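PDB 6EEZ: DsbA-like disulfide oxidoreductase from Wolbachia endosymbiont of Drosophila melanogaster, which probably acts as a homotrimeric disulfide isomerase, reshuffling incorrect disulfide bonds in substrate proteins by thiol-disulfide exchange. Local coordinates for residues A[23-27]-A[143-147]. Residues are numbered along the deposited sequence; the frame is centred on the assembly and turned at random.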
loop_
_atom_site.group_PDB
_atom_site.type_symbol
_atom_site.label_atom_id
_atom_site.label_comp_id
_atom_site.label_asym_id
_atom_site.label_seq_id
_atom_site.Cartn_x
_atom_site.Cartn_y
_atom_site.Cartn_z
ATOM N N LEU A 23 -1.855 -11.478 5.954
ATOM C CA LEU A 23 -2.695 -10.773 6.910
ATOM C C LEU A 23 -1.912 -9.845 7.846
ATOM O O LEU A 23 -2.509 -9.059 8.553
ATOM C CB LEU A 23 -3.503 -11.784 7.742
ATOM C CG LEU A 23 -4.685 -12.534 7.097
ATOM C CD1 LEU A 23 -5.570 -11.604 6.294
ATOM C CD2 LEU A 23 -4.219 -13.677 6.206
ATOM N N THR A 24 -0.587 -9.922 7.851
ATOM C CA THR A 24 0.222 -9.110 8.765
ATOM C C THR A 24 0.494 -7.691 8.241
ATOM O O THR A 24 1.166 -6.890 8.897
ATOM C CB THR A 24 1.582 -9.758 9.048
ATOM O OG1 THR A 24 2.343 -9.785 7.847
ATOM C CG2 THR A 24 1.430 -11.173 9.561
ATOM N N TYR A 25 -0.033 -7.373 7.071
ATOM C CA TYR A 25 0.188 -6.061 6.470
ATOM C C TYR A 25 -0.992 -5.147 6.758
ATOM O O TYR A 25 -2.069 -5.636 7.025
ATOM C CB TYR A 25 0.414 -6.194 4.955
ATOM C CG TYR A 25 1.806 -6.634 4.610
ATOM C CD1 TYR A 25 2.842 -5.712 4.499
ATOM C CD2 TYR A 25 2.098 -7.980 4.402
ATOM C CE1 TYR A 25 4.139 -6.127 4.185
ATOM C CE2 TYR A 25 3.370 -8.400 4.088
ATOM C CZ TYR A 25 4.396 -7.475 3.977
ATOM O OH TYR A 25 5.675 -7.915 3.658
ATOM N N PRO A 26 -0.795 -3.824 6.694
ATOM C CA PRO A 26 -1.887 -2.922 7.089
ATOM C C PRO A 26 -3.039 -2.966 6.114
ATOM O O PRO A 26 -2.785 -3.052 4.904
ATOM C CB PRO A 26 -1.238 -1.514 7.079
ATOM C CG PRO A 26 0.221 -1.746 7.046
ATOM C CD PRO A 26 0.420 -3.080 6.334
ATOM N N TYR A 27 -4.264 -2.844 6.627
ATOM C CA TYR A 27 -5.447 -2.855 5.797
ATOM C C TYR A 27 -6.528 -1.877 6.308
ATOM O O TYR A 27 -6.583 -1.530 7.491
ATOM C CB TYR A 27 -6.032 -4.284 5.717
ATOM C CG TYR A 27 -6.848 -4.681 6.946
ATOM C CD1 TYR A 27 -8.176 -4.335 7.045
ATOM C CD2 TYR A 27 -6.275 -5.387 7.992
ATOM C CE1 TYR A 27 -8.926 -4.652 8.163
ATOM C CE2 TYR A 27 -7.019 -5.732 9.129
ATOM C CZ TYR A 27 -8.352 -5.352 9.206
ATOM O OH TYR A 27 -9.150 -5.652 10.306
ATOM N N MET A 143 9.222 -6.891 6.283
ATOM C CA MET A 143 7.979 -6.644 5.546
ATOM C C MET A 143 8.240 -5.916 4.239
ATOM O O MET A 143 7.584 -6.184 3.238
ATOM C CB MET A 143 6.985 -5.843 6.397
ATOM C CG MET A 143 6.342 -6.638 7.527
ATOM S SD MET A 143 5.369 -5.607 8.668
ATOM C CE MET A 143 3.953 -5.242 7.637
ATOM N N ILE A 144 9.185 -4.986 4.244
ATOM C CA ILE A 144 9.453 -4.198 3.051
ATOM C C ILE A 144 10.198 -5.060 2.032
ATOM O O ILE A 144 9.939 -4.986 0.832
ATOM C CB ILE A 144 10.256 -2.929 3.386
ATOM C CG1 ILE A 144 9.319 -1.893 4.020
ATOM C CG2 ILE A 144 10.938 -2.361 2.133
ATOM C CD1 ILE A 144 9.968 -0.602 4.394
ATOM N N ASN A 145 11.110 -5.887 2.513
ATOM C CA ASN A 145 11.829 -6.782 1.628
ATOM C C ASN A 145 10.864 -7.757 0.982
ATOM O O ASN A 145 10.971 -8.052 -0.219
ATOM C CB ASN A 145 12.918 -7.540 2.383
ATOM C CG ASN A 145 14.116 -6.676 2.679
ATOM O OD1 ASN A 145 14.360 -5.678 1.995
ATOM N ND2 ASN A 145 14.887 -7.058 3.695
ATOM N N ASN A 146 9.899 -8.234 1.764
ATOM C CA ASN A 146 8.964 -9.213 1.241
ATOM C C ASN A 146 8.077 -8.578 0.198
ATOM O O ASN A 146 7.762 -9.219 -0.792
ATOM C CB ASN A 146 8.148 -9.852 2.365
ATOM C CG ASN A 146 8.935 -10.921 3.117
ATOM O OD1 ASN A 146 9.962 -11.426 2.634
ATOM N ND2 ASN A 146 8.459 -11.278 4.294
ATOM N N SER A 147 7.725 -7.305 0.366
ATOM C CA SER A 147 6.924 -6.616 -0.650
ATOM C C SER A 147 7.722 -6.341 -1.914
ATOM O O SER A 147 7.183 -6.430 -3.023
ATOM C CB SER A 147 6.373 -5.296 -0.118
ATOM O OG SER A 147 5.395 -5.513 0.872
#
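Tyr25 reaches from its loop to helix 137-154, and its hydroxyl gives a hydrogen bond to the backbone carbonyl of Met143, with 2.6 Å from Tyr25 OH to Met143 O. The donor lies in the carbonyl plane on a lone pair, at a C=O...O angle of 114°. That oxygen also accepts the helical bond from Ser147 N, so two donors grip it without any break in the helix. Tyrosine suits the place because its long, rigid ring carries the hydroxyl from the loop to a polar atom of the helix in a buried setting.

Met143 runs the other way, sliding past the ring. Its chain is extended as far as SD and then bends (chi3 73°), which brings the methyl back obliquely against the ring, with 3.4 Å from Met143 CE to Tyr25 CD1. Met143 SD stands 5.1 Å from the centroid of the Tyr25 ring, a Met-aromatic contact for which a flexible, polarisable side chain is well fitted. The same methyl touches the loop backbone, Met143 CE lying 3.5 Å from Thr24 O, and brushes Pro26 more loosely. Ser147, small enough to sit close to the ring, approaches it obliquely, 3.6 Å from Ser147 OG to Tyr25 CE1; its hydroxyl is hydrogen-bonded to Arg69, which also makes a cation-pi contact with Tyr25.

Toward solvent the fit slackens. Exposed Asn146 offers little more than its CB, 3.4 Å from Tyr25 OH, and exposed Thr24 turns its hydroxyl to Asp22. On the buried side, Leu86 and Phe90 of helix 76-91 pack on Met143. The contact thus ties the loop before edge strand 27-29 to the last helix of the helical insertion that separates strands 65-70 and 161-164 of the thioredoxin fold, as in DsbA-like proteins.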